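Local coordinates for protein chymotrypsin-like serine protease (Equine arteritis virus, PDB 1MBM) that cleaves peptide bonds as a chymotrypsin-like serine protease and probably processes the viral replicase polyprotein from which it is itself released, at residues A[38-43]-A[49-54]; A[98-103]-A[118-123]; A[60-65]-A[77-82]. All blocks are in the same frame, centred on the assembly; numbering follows the deposited sequence.

Contact 1 (A[38-43]-A[49-54]); sequences ANMATL and MLTLTF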
ATOM      1  N   ALA A  38     -10.693 -12.068 -16.015  1.00 15.94           N
ATOM      2  CA  ALA A  38     -11.530 -11.412 -17.017  1.00 17.28           C
ATOM      3  C   ALA A  38     -11.108  -9.951 -17.240  1.00 21.34           C
ATOM      4  O   ALA A  38     -11.622  -9.288 -18.138  1.00 19.84           O
ATOM      5  CB  ALA A  38     -12.997 -11.506 -16.645  1.00 17.48           C
ATOM      6  N   ASN A  39     -10.168  -9.471 -16.419  1.00 22.64           N
ATOM      7  CA  ASN A  39      -9.574  -8.135 -16.538  1.00 25.41           C
ATOM      8  C   ASN A  39     -10.516  -6.941 -16.393  1.00 25.98           C
ATOM      9  O   ASN A  39     -10.122  -5.799 -16.649  1.00 26.61           O
ATOM     10  CB  ASN A  39      -8.755  -8.005 -17.830  1.00 27.71           C
ATOM     11  CG  ASN A  39      -7.280  -8.316 -17.624  1.00 34.81           C
ATOM     12  OD1 ASN A  39      -6.792  -9.392 -17.976  1.00 31.09           O
ATOM     13  ND2 ASN A  39      -6.562  -7.362 -17.063  1.00 42.58           N
ATOM     14  N   MET A  40     -11.743  -7.205 -15.957  1.00 23.48           N
ATOM     15  CA  MET A  40     -12.741  -6.161 -15.790  1.00 24.59           C
ATOM     16  C   MET A  40     -13.143  -6.013 -14.322  1.00 22.41           C
ATOM     17  O   MET A  40     -13.221  -7.002 -13.598  1.00 23.38           O
ATOM     18  CB  MET A  40     -13.963  -6.483 -16.642  1.00 26.22           C
ATOM     19  CG  MET A  40     -14.696  -5.274 -17.155  1.00 35.89           C
ATOM     20  SD  MET A  40     -15.701  -5.662 -18.601  1.00 48.21           S
ATOM     21  CE  MET A  40     -16.928  -6.788 -17.889  1.00 43.11           C
ATOM     22  N   ALA A  41     -13.389  -4.781 -13.886  1.00 18.79           N
ATOM     23  CA  ALA A  41     -13.803  -4.536 -12.507  1.00 14.28           C
ATOM     24  C   ALA A  41     -14.497  -3.188 -12.343  1.00 13.11           C
ATOM     25  O   ALA A  41     -14.241  -2.238 -13.078  1.00 11.41           O
ATOM     26  CB  ALA A  41     -12.623  -4.640 -11.563  1.00 12.53           C
ATOM     27  N   THR A  42     -15.366  -3.101 -11.348  1.00 14.14           N
ATOM     28  CA  THR A  42     -16.130  -1.883 -11.142  1.00 11.80           C
ATOM     29  C   THR A  42     -15.609  -1.097  -9.943  1.00 10.74           C
ATOM     30  O   THR A  42     -15.448  -1.649  -8.854  1.00 10.12           O
ATOM     31  CB  THR A  42     -17.620  -2.215 -10.976  1.00 13.23           C
ATOM     32  OG1 THR A  42     -18.134  -2.797 -12.193  1.00 12.66           O
ATOM     33  CG2 THR A  42     -18.420  -0.933 -10.834  1.00  9.37           C
ATOM     34  N   LEU A  43     -15.337   0.187 -10.167  1.00  6.98           N
ATOM     35  CA  LEU A  43     -14.873   1.105  -9.131  1.00  9.52           C
ATOM     36  C   LEU A  43     -16.068   1.882  -8.577  1.00 11.39           C
ATOM     37  O   LEU A  43     -16.929   2.341  -9.327  1.00 12.96           O
ATOM     38  CB  LEU A  43     -13.871   2.102  -9.719  1.00  8.79           C
ATOM     39  CG  LEU A  43     -13.558   3.349  -8.887  1.00 12.11           C
ATOM     40  CD1 LEU A  43     -12.767   2.961  -7.640  1.00  9.86           C
ATOM     41  CD2 LEU A  43     -12.785   4.376  -9.713  1.00 11.51           C
ATOM     42  N   MET A  49     -19.982   5.240 -10.208  1.00 11.82           N
ATOM     43  CA  MET A  49     -19.799   3.803 -10.375  1.00 12.22           C
ATOM     44  C   MET A  49     -19.389   3.613 -11.830  1.00 12.30           C
ATOM     45  O   MET A  49     -20.117   4.020 -12.743  1.00 14.99           O
ATOM     46  CB  MET A  49     -21.084   3.023 -10.056  1.00 13.32           C
ATOM     47  CG  MET A  49     -20.899   1.507 -10.125  1.00 12.36           C
ATOM     48  SD  MET A  49     -22.377   0.509  -9.787  1.00 19.22           S
ATOM     49  CE  MET A  49     -23.573   1.291 -10.845  1.00 24.88           C
ATOM     50  N   LEU A  50     -18.222   3.017 -12.043  1.00  8.56           N
ATOM     51  CA  LEU A  50     -17.645   2.895 -13.376  1.00  8.16           C
ATOM     52  C   LEU A  50     -16.950   1.549 -13.544  1.00  9.57           C
ATOM     53  O   LEU A  50     -16.177   1.132 -12.683  1.00  9.32           O
ATOM     54  CB  LEU A  50     -16.622   4.029 -13.575  1.00  9.97           C
ATOM     55  CG  LEU A  50     -15.939   4.281 -14.924  1.00 11.64           C
ATOM     56  CD1 LEU A  50     -16.960   4.462 -16.037  1.00 11.40           C
ATOM     57  CD2 LEU A  50     -15.031   5.499 -14.851  1.00 16.58           C
ATOM     58  N   THR A  51     -17.236   0.864 -14.642  1.00  8.67           N
ATOM     59  CA  THR A  51     -16.589  -0.407 -14.924  1.00  8.75           C
ATOM     60  C   THR A  51     -15.337  -0.112 -15.747  1.00  7.95           C
ATOM     61  O   THR A  51     -15.383   0.683 -16.682  1.00  5.86           O
ATOM     62  CB  THR A  51     -17.543  -1.342 -15.665  1.00 10.87           C
ATOM     63  OG1 THR A  51     -18.692  -1.574 -14.845  1.00 13.83           O
ATOM     64  CG2 THR A  51     -16.940  -2.722 -15.787  1.00 16.24           C
ATOM     65  N   LEU A  52     -14.217  -0.732 -15.381  1.00  8.17           N
ATOM     66  CA  LEU A  52     -12.943  -0.478 -16.044  1.00  9.85           C
ATOM     67  C   LEU A  52     -12.187  -1.744 -16.466  1.00  8.73           C
ATOM     68  O   LEU A  52     -12.385  -2.804 -15.894  1.00  9.35           O
ATOM     69  CB  LEU A  52     -12.046   0.301 -15.094  1.00  8.82           C
ATOM     70  CG  LEU A  52     -12.665   1.564 -14.502  1.00 13.78           C
ATOM     71  CD1 LEU A  52     -12.070   1.870 -13.133  1.00 18.42           C
ATOM     72  CD2 LEU A  52     -12.471   2.704 -15.449  1.00 11.29           C
ATOM     73  N   THR A  53     -11.308  -1.591 -17.457  1.00  8.07           N
ATOM     74  CA  THR A  53     -10.414  -2.656 -17.922  1.00  9.82           C
ATOM     75  C   THR A  53      -8.999  -2.301 -17.446  1.00  8.17           C
ATOM     76  O   THR A  53      -8.593  -1.139 -17.532  1.00  5.77           O
ATOM     77  CB  THR A  53     -10.474  -2.766 -19.462  1.00 10.14           C
ATOM     78  OG1 THR A  53     -11.632  -3.525 -19.836  1.00 19.47           O
ATOM     79  CG2 THR A  53      -9.341  -3.611 -20.007  1.00 21.14           C
ATOM     80  N   PHE A  54      -8.249  -3.293 -16.967  1.00  4.44           N
ATOM     81  CA  PHE A  54      -6.949  -3.040 -16.349  1.00  8.57           C
ATOM     82  C   PHE A  54      -5.752  -3.687 -17.042  1.00  8.86           C
ATOM     83  O   PHE A  54      -5.792  -4.854 -17.420  1.00 10.96           O
ATOM     84  CB  PHE A  54      -6.962  -3.548 -14.900  1.00  8.88           C
ATOM     85  CG  PHE A  54      -7.867  -2.773 -13.987  1.00  9.94           C
ATOM     86  CD1 PHE A  54      -9.242  -3.010 -13.980  1.00 10.02           C
ATOM     87  CD2 PHE A  54      -7.347  -1.821 -13.121  1.00 10.05           C
ATOM     88  CE1 PHE A  54     -10.082  -2.295 -13.131  1.00  7.52           C
ATOM     89  CE2 PHE A  54      -8.180  -1.098 -12.284  1.00  8.79           C
ATOM     90  CZ  PHE A  54      -9.562  -1.345 -12.289  1.00  7.05           C
TER
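T42 lays its methyl CG2 obliquely over the start of the M49 side chain, 3.5 Å from M49 CG, while its hydroxyl turns to the residue directly across the strand pair. There T42 OG1 and T51 OG1 share a hydrogen bond of 3.0 Å. Both threonines carry OG1 beside the backbone N (chi1 -64° and -60°), with CG2 anti to that N, and in this non-hydrogen-bonded pair that choice brings the two hydroxyls together. On the same face T51 CG2 passes M40 CG at 3.7 Å; the methylenes M40 CG and M49 CG thus each meet a threonine methyl.

On the other face, A41, L43 and L52 turn toward the barrel interior, and L50 lies beside T65 and L70. L43 CB meets L52 CD1 at 3.9 Å, and both leucines also rest on V28 of strand 25-31. A41 CB lies obliquely against the F54 ring, 3.8 Å from CE1, and V9 covers A41 and L43 from strand 6-10.

The backbones form an antiparallel hairpin ladder. A41 and L52 exchange a reciprocal pair of bonds, the shorter running from L52 N to A41 O (2.8 Å), and L43 and L50 do the same. Beyond the M40-T53 pair, N39 adopts a positive phi (62°) and its carbonyl O takes the F54 amide N-H at 3.1 Å; the same oxygen lies in the F54 ring plane, at its edge. The chemistry is thus split by face: two hydroxyls sharing one bond on the face of M40, T42 and T51, hydrocarbon toward the barrel interior, and a ladder of backbone bonds setting the register.

Contact 2 (A[98-103]-A[118-123]); sequences GLLSGE and VVQGDA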
ATOM      1  N   GLY A  98       2.391   2.212   8.178  1.00  8.65           N
ATOM      2  CA  GLY A  98       3.159   0.988   8.300  1.00  6.25           C
ATOM      3  C   GLY A  98       4.623   1.140   7.927  1.00  8.01           C
ATOM      4  O   GLY A  98       5.066   2.228   7.546  1.00  9.45           O
ATOM      5  N   LEU A  99       5.376   0.056   8.064  1.00  7.48           N
ATOM      6  CA  LEU A  99       6.785   0.040   7.688  1.00  8.61           C
ATOM      7  C   LEU A  99       6.876  -0.437   6.264  1.00  8.36           C
ATOM      8  O   LEU A  99       6.235  -1.418   5.894  1.00  7.74           O
ATOM      9  CB  LEU A  99       7.581  -0.927   8.563  1.00 10.38           C
ATOM     10  CG  LEU A  99       8.938  -1.360   7.990  1.00 11.25           C
ATOM     11  CD1 LEU A  99       9.946  -0.207   8.060  1.00 10.40           C
ATOM     12  CD2 LEU A  99       9.477  -2.599   8.694  1.00 11.57           C
ATOM     13  N   LEU A 100       7.654   0.268   5.457  1.00  7.16           N
ATOM     14  CA  LEU A 100       7.882  -0.154   4.092  1.00  9.05           C
ATOM     15  C   LEU A 100       9.380  -0.247   3.832  1.00  8.03           C
ATOM     16  O   LEU A 100      10.126   0.647   4.201  1.00  7.16           O
ATOM     17  CB  LEU A 100       7.244   0.834   3.103  1.00 11.63           C
ATOM     18  CG  LEU A 100       7.376   0.374   1.645  1.00 18.21           C
ATOM     19  CD1 LEU A 100       6.027   0.160   0.997  1.00 18.14           C
ATOM     20  CD2 LEU A 100       8.264   1.290   0.821  1.00 16.94           C
ATOM     21  N   SER A 101       9.807  -1.364   3.251  1.00  8.24           N
ATOM     22  CA  SER A 101      11.179  -1.564   2.775  1.00  9.92           C
ATOM     23  C   SER A 101      11.092  -2.600   1.657  1.00 11.38           C
ATOM     24  O   SER A 101      10.051  -3.221   1.470  1.00 12.02           O
ATOM     25  CB  SER A 101      12.108  -2.062   3.882  1.00  9.93           C
ATOM     26  OG  SER A 101      11.784  -3.386   4.277  1.00  4.53           O
ATOM     27  N   GLY A 102      12.169  -2.797   0.909  1.00 12.21           N
ATOM     28  CA  GLY A 102      12.123  -3.768  -0.176  1.00 10.62           C
ATOM     29  C   GLY A 102      12.005  -5.188   0.358  1.00  8.13           C
ATOM     30  O   GLY A 102      11.351  -6.038  -0.235  1.00  7.72           O
ATOM     31  N   GLU A 103      12.618  -5.430   1.510  1.00  7.40           N
ATOM     32  CA  GLU A 103      12.656  -6.759   2.092  1.00  5.42           C
ATOM     33  C   GLU A 103      11.450  -7.109   2.953  1.00  6.70           C
ATOM     34  O   GLU A 103      10.978  -8.244   2.916  1.00  4.96           O
ATOM     35  CB  GLU A 103      13.920  -6.921   2.944  1.00  6.78           C
ATOM     36  CG  GLU A 103      15.227  -6.894   2.172  1.00  6.40           C
ATOM     37  CD  GLU A 103      15.779  -5.488   1.956  1.00 17.32           C
ATOM     38  OE1 GLU A 103      15.132  -4.492   2.358  1.00 12.51           O
ATOM     39  OE2 GLU A 103      16.881  -5.378   1.380  1.00 24.75           O
ATOM     40  N   VAL A 118      -0.126   2.263  -1.692  1.00  6.34           N
ATOM     41  CA  VAL A 118       0.820   2.414  -0.606  1.00  8.23           C
ATOM     42  C   VAL A 118       1.651   3.633  -0.998  1.00 10.28           C
ATOM     43  O   VAL A 118       2.291   3.644  -2.047  1.00 11.67           O
ATOM     44  CB  VAL A 118       1.689   1.157  -0.424  1.00  8.12           C
ATOM     45  CG1 VAL A 118       2.644   1.335   0.719  1.00  6.39           C
ATOM     46  CG2 VAL A 118       0.822  -0.060  -0.181  1.00  8.71           C
ATOM     47  N   VAL A 119       1.614   4.683  -0.187  1.00  7.16           N
ATOM     48  CA  VAL A 119       2.279   5.918  -0.588  1.00  9.21           C
ATOM     49  C   VAL A 119       3.305   6.419   0.418  1.00  8.15           C
ATOM     50  O   VAL A 119       3.197   6.161   1.613  1.00  7.84           O
ATOM     51  CB  VAL A 119       1.263   7.083  -0.899  1.00  9.93           C
ATOM     52  CG1 VAL A 119       0.136   6.615  -1.845  1.00 11.66           C
ATOM     53  CG2 VAL A 119       0.675   7.661   0.366  1.00 19.50           C
ATOM     54  N   GLN A 120       4.297   7.131  -0.098  1.00  7.62           N
ATOM     55  CA  GLN A 120       5.322   7.781   0.703  1.00  9.84           C
ATOM     56  C   GLN A 120       5.387   9.203   0.154  1.00 10.26           C
ATOM     57  O   GLN A 120       5.681   9.405  -1.021  1.00  9.75           O
ATOM     58  CB  GLN A 120       6.674   7.065   0.560  1.00 10.66           C
ATOM     59  CG  GLN A 120       6.722   5.724   1.286  1.00 14.47           C
ATOM     60  CD  GLN A 120       8.101   5.076   1.303  1.00 15.90           C
ATOM     61  OE1 GLN A 120       8.729   4.911   0.260  1.00 12.24           O
ATOM     62  NE2 GLN A 120       8.558   4.684   2.491  1.00  8.49           N
ATOM     63  N   GLY A 121       5.082  10.181   0.996  1.00 10.19           N
ATOM     64  CA  GLY A 121       5.002  11.559   0.553  1.00 10.44           C
ATOM     65  C   GLY A 121       3.831  11.707  -0.404  1.00 11.84           C
ATOM     66  O   GLY A 121       2.725  11.265  -0.107  1.00 11.58           O
ATOM     67  N   ASP A 122       4.084  12.288  -1.572  1.00 12.52           N
ATOM     68  CA  ASP A 122       3.055  12.475  -2.587  1.00 15.61           C
ATOM     69  C   ASP A 122       3.147  11.414  -3.691  1.00 14.16           C
ATOM     70  O   ASP A 122       2.567  11.570  -4.770  1.00 11.95           O
ATOM     71  CB  ASP A 122       3.163  13.880  -3.196  1.00 17.74           C
ATOM     72  CG  ASP A 122       4.452  14.086  -3.996  1.00 28.01           C
ATOM     73  OD1 ASP A 122       5.362  13.231  -3.929  1.00 34.02           O
ATOM     74  OD2 ASP A 122       4.647  15.088  -4.718  1.00 36.00           O
ATOM     75  N   ALA A 123       3.869  10.333  -3.419  1.00 11.05           N
ATOM     76  CA  ALA A 123       4.103   9.352  -4.464  1.00  9.84           C
ATOM     77  C   ALA A 123       3.644   7.949  -4.123  1.00 10.42           C
ATOM     78  O   ALA A 123       3.749   7.516  -2.980  1.00  8.14           O
ATOM     79  CB  ALA A 123       5.584   9.341  -4.838  1.00 12.57           C
TER
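From 98-103 it is L100 that meets 118-123: its CD1 methyl lies 3.6 Å from V118 CG1, the two side chains crossing at an angle. Each of these carbons is reached through a first torsion that sets the outer group anti to the backbone N (L100 CG at -176°, V118 CG1 at -179°), which stretches the branches across the gap between strands. A87 of strand 85-91, which runs between the two, and V125 of strand 123-132 touch both side chains.

A second set of contacts joins hydrocarbon to an amide. L100 CD2 is nearly equidistant from Q120 OE1 (3.7 Å) and Q120 NE2 (3.8 Å). NE2 donates to the carbonyls of T83 and P86, and OE1 is also hydrogen-bonded outside the two segments, which fixes the amide beside the leucine.

Within 118-123, Q120 and A123 exchange a pair of backbone bonds, Q120 N to A123 O at 3.0 Å, and close a type II' turn whose G121 has positive phi (67°).

No hydrogen bond spans the two segments, and their backbones stay far apart. The junction therefore rests on van der Waals contact alone, with a glutamine amide, already bonded to main-chain carbonyls, serving as a wall for a buried leucine.

Contact 3 (A[60-65]-A[77-82]); sequences FAEAVT and LHFAQP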
ATOM      1  N   PHE A  60       0.081  -5.681  -9.642  1.00  4.76           N
ATOM      2  CA  PHE A  60      -0.181  -4.242  -9.824  1.00  8.25           C
ATOM      3  C   PHE A  60      -1.111  -4.040 -11.021  1.00  7.38           C
ATOM      4  O   PHE A  60      -0.764  -4.431 -12.129  1.00  8.26           O
ATOM      5  CB  PHE A  60       1.128  -3.476 -10.086  1.00  7.78           C
ATOM      6  CG  PHE A  60       0.953  -1.974 -10.126  1.00 10.07           C
ATOM      7  CD1 PHE A  60       0.612  -1.328 -11.310  1.00  7.13           C
ATOM      8  CD2 PHE A  60       1.118  -1.212  -8.973  1.00  8.73           C
ATOM      9  CE1 PHE A  60       0.452   0.060 -11.354  1.00 11.80           C
ATOM     10  CE2 PHE A  60       0.953   0.165  -9.008  1.00 12.23           C
ATOM     11  CZ  PHE A  60       0.622   0.801 -10.201  1.00 10.18           C
ATOM     12  N   ALA A  61      -2.278  -3.433 -10.801  1.00  5.42           N
ATOM     13  CA  ALA A  61      -3.261  -3.233 -11.873  1.00  7.45           C
ATOM     14  C   ALA A  61      -3.605  -1.763 -12.098  1.00  8.13           C
ATOM     15  O   ALA A  61      -3.934  -1.045 -11.164  1.00  6.80           O
ATOM     16  CB  ALA A  61      -4.532  -4.027 -11.582  1.00  5.32           C
ATOM     17  N   GLU A  62      -3.549  -1.320 -13.345  1.00  9.41           N
ATOM     18  CA  GLU A  62      -3.825   0.076 -13.661  1.00  6.15           C
ATOM     19  C   GLU A  62      -4.832   0.224 -14.792  1.00  8.12           C
ATOM     20  O   GLU A  62      -4.677  -0.391 -15.858  1.00  4.67           O
ATOM     21  CB  GLU A  62      -2.513   0.786 -14.051  1.00  6.35           C
ATOM     22  CG  GLU A  62      -2.687   2.146 -14.714  1.00  6.21           C
ATOM     23  CD  GLU A  62      -1.353   2.732 -15.175  1.00  9.61           C
ATOM     24  OE1 GLU A  62      -0.471   2.944 -14.333  1.00  8.11           O
ATOM     25  OE2 GLU A  62      -1.181   2.963 -16.380  1.00  9.63           O
ATOM     26  N   ALA A  63      -5.848   1.056 -14.563  1.00  6.72           N
ATOM     27  CA  ALA A  63      -6.828   1.399 -15.594  1.00  6.77           C
ATOM     28  C   ALA A  63      -6.753   2.884 -15.880  1.00  8.26           C
ATOM     29  O   ALA A  63      -6.347   3.671 -15.019  1.00  8.00           O
ATOM     30  CB  ALA A  63      -8.245   1.054 -15.133  1.00  5.45           C
ATOM     31  N   VAL A  64      -7.137   3.266 -17.091  1.00  8.91           N
ATOM     32  CA  VAL A  64      -7.209   4.673 -17.451  1.00 12.16           C
ATOM     33  C   VAL A  64      -8.611   5.002 -17.945  1.00 13.22           C
ATOM     34  O   VAL A  64      -9.305   4.150 -18.514  1.00 14.10           O
ATOM     35  CB  VAL A  64      -6.156   5.097 -18.504  1.00 13.26           C
ATOM     36  CG1 VAL A  64      -4.748   4.872 -17.977  1.00 14.55           C
ATOM     37  CG2 VAL A  64      -6.373   4.377 -19.831  1.00 15.39           C
ATOM     38  N   THR A  65      -9.047   6.220 -17.659  1.00  9.17           N
ATOM     39  CA  THR A  65     -10.337   6.713 -18.115  1.00 10.00           C
ATOM     40  C   THR A  65     -10.190   8.221 -18.261  1.00  9.89           C
ATOM     41  O   THR A  65      -9.069   8.723 -18.270  1.00 10.42           O
ATOM     42  CB  THR A  65     -11.512   6.268 -17.175  1.00  9.07           C
ATOM     43  OG1 THR A  65     -12.721   6.906 -17.584  1.00 12.85           O
ATOM     44  CG2 THR A  65     -11.332   6.754 -15.754  1.00  7.33           C
ATOM     45  N   LEU A  77      -0.580  11.827 -10.186  1.00  8.24           N
ATOM     46  CA  LEU A  77       0.055  10.532  -9.951  1.00 10.00           C
ATOM     47  C   LEU A  77       1.562  10.614 -10.113  1.00 10.48           C
ATOM     48  O   LEU A  77       2.043  10.958 -11.189  1.00  9.42           O
ATOM     49  CB  LEU A  77      -0.488   9.482 -10.928  1.00  9.34           C
ATOM     50  CG  LEU A  77       0.057   8.055 -10.784  1.00 14.07           C
ATOM     51  CD1 LEU A  77      -0.157   7.532  -9.374  1.00  9.62           C
ATOM     52  CD2 LEU A  77      -0.582   7.102 -11.787  1.00 14.44           C
ATOM     53  N   HIS A  78       2.301  10.304  -9.048  1.00  8.04           N
ATOM     54  CA  HIS A  78       3.756  10.199  -9.119  1.00  9.88           C
ATOM     55  C   HIS A  78       4.152   8.807  -8.629  1.00  9.57           C
ATOM     56  O   HIS A  78       3.728   8.383  -7.559  1.00 11.21           O
ATOM     57  CB  HIS A  78       4.454  11.250  -8.240  1.00  9.89           C
ATOM     58  CG  HIS A  78       4.110  12.666  -8.583  1.00 14.43           C
ATOM     59  ND1 HIS A  78       4.508  13.265  -9.760  1.00 14.36           N
ATOM     60  CD2 HIS A  78       3.417  13.608  -7.896  1.00 10.78           C
ATOM     61  CE1 HIS A  78       4.066  14.510  -9.786  1.00 14.75           C
ATOM     62  NE2 HIS A  78       3.402  14.742  -8.667  1.00 12.80           N
ATOM     63  N   PHE A  79       4.928   8.078  -9.419  1.00  8.10           N
ATOM     64  CA  PHE A  79       5.466   6.807  -8.960  1.00  8.90           C
ATOM     65  C   PHE A  79       6.856   7.074  -8.383  1.00 11.51           C
ATOM     66  O   PHE A  79       7.579   7.946  -8.881  1.00  8.72           O
ATOM     67  CB  PHE A  79       5.553   5.804 -10.108  1.00 12.02           C
ATOM     68  CG  PHE A  79       4.225   5.200 -10.497  1.00 15.64           C
ATOM     69  CD1 PHE A  79       3.252   4.976  -9.550  1.00  7.27           C
ATOM     70  CD2 PHE A  79       3.963   4.855 -11.816  1.00 18.14           C
ATOM     71  CE1 PHE A  79       2.014   4.404  -9.903  1.00 12.33           C
ATOM     72  CE2 PHE A  79       2.749   4.294 -12.180  1.00 16.97           C
ATOM     73  CZ  PHE A  79       1.771   4.068 -11.224  1.00 11.22           C
ATOM     74  N   ALA A  80       7.227   6.342  -7.339  1.00 10.58           N
ATOM     75  CA  ALA A  80       8.564   6.476  -6.755  1.00 14.03           C
ATOM     76  C   ALA A  80       9.066   5.143  -6.219  1.00 11.48           C
ATOM     77  O   ALA A  80       8.281   4.289  -5.795  1.00 12.39           O
ATOM     78  CB  ALA A  80       8.587   7.534  -5.648  1.00 13.56           C
ATOM     79  N   GLN A  81      10.381   4.978  -6.232  1.00  9.21           N
ATOM     80  CA  GLN A  81      11.014   3.778  -5.713  1.00 11.11           C
ATOM     81  C   GLN A  81      10.745   3.703  -4.210  1.00  9.70           C
ATOM     82  O   GLN A  81      10.588   4.734  -3.552  1.00 10.03           O
ATOM     83  CB  GLN A  81      12.530   3.817  -5.982  1.00 11.83           C
ATOM     84  CG  GLN A  81      13.343   4.554  -4.925  1.00 13.77           C
ATOM     85  CD  GLN A  81      14.833   4.230  -4.987  1.00 20.48           C
ATOM     86  OE1 GLN A  81      15.463   4.417  -6.019  1.00 13.18           O
ATOM     87  NE2 GLN A  81      15.388   3.746  -3.881  1.00 19.94           N
ATOM     88  N   PRO A  82      10.627   2.494  -3.674  1.00 12.10           N
ATOM     89  CA  PRO A  82      10.453   2.330  -2.231  1.00 12.99           C
ATOM     90  C   PRO A  82      11.652   2.885  -1.470  1.00 11.72           C
ATOM     91  O   PRO A  82      12.801   2.686  -1.861  1.00 13.54           O
ATOM     92  CB  PRO A  82      10.379   0.808  -2.059  1.00 12.53           C
ATOM     93  CG  PRO A  82      11.008   0.257  -3.315  1.00 17.67           C
ATOM     94  CD  PRO A  82      10.576   1.202  -4.383  1.00 13.06           C
TER
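The F79 ring has the E62 carboxylate at its edge and L77, from its own segment, over one face. E62 OE1 lies in the ring plane, 4.0 Å from F79 CZ, and the carboxylate and ring are nearly coplanar, their planes 17° apart. L77 CG sits 4.2 Å above the ring plane, displaced toward the rim. The second aromatic is F60, and F60 and F79 reach toward each other from opposite directions: F60 CZ and F79 CZ are 3.6 Å apart, the centroids 5.7 Å apart and the planes inclined at 77°. The meeting is oblique.

F60 reaches toward 77-82 with CG anti to the backbone N (chi1 -173°). E62, two residues on, points the same way from the strand, and its extended chain delivers OE1 to the ring. The CZ corner of F79 is thus shared between a ring and an acid.

An oxygen in the plane of a phenyl ring faces its C-H bonds, so the E62 contact is probably mildly favourable. It is not the main partner of the acid, since OE2 makes a salt bridge with R22 that helps to orient the carboxylate. P142 touches both rings, while V127 packs on F60 and V124 on F79, both valines coming from strand 123-132.

Strand 60-65 belongs to the N-terminal barrel, and 77-82 lies in the long connection leading to the second. F60 directly follows D59, which with H33 and S114 has the geometry of a Ser-His-Asp triad, and its side chain lies near that group without touching it. Packing of this kind near the probable catalytic residues, where linker and second barrel meet the first, suits the two-barrel chymotrypsin fold, whose active site lies between the barrels.

In the fold
Following the chain, contact 1 comes first and closes a tight hairpin of the N-terminal barrel, with five residues between its segments. The chain then runs from strand 48-57 into the neighbouring strand 60-65, where contact 3 opens; it closes after an eleven-residue loop, in the connection to the second barrel. Contact 2 follows, spanning fourteen residues and joining two strands of the second sheet. The three are in series, none nested or crossed. Contact 3 is the spatial bridge: F54 and L50 of contact 1 pack on its strand, and its H78, A80 and P82 touch contact 2. Contacts 1 and 2 stay about 14 Å apart at their nearest atoms.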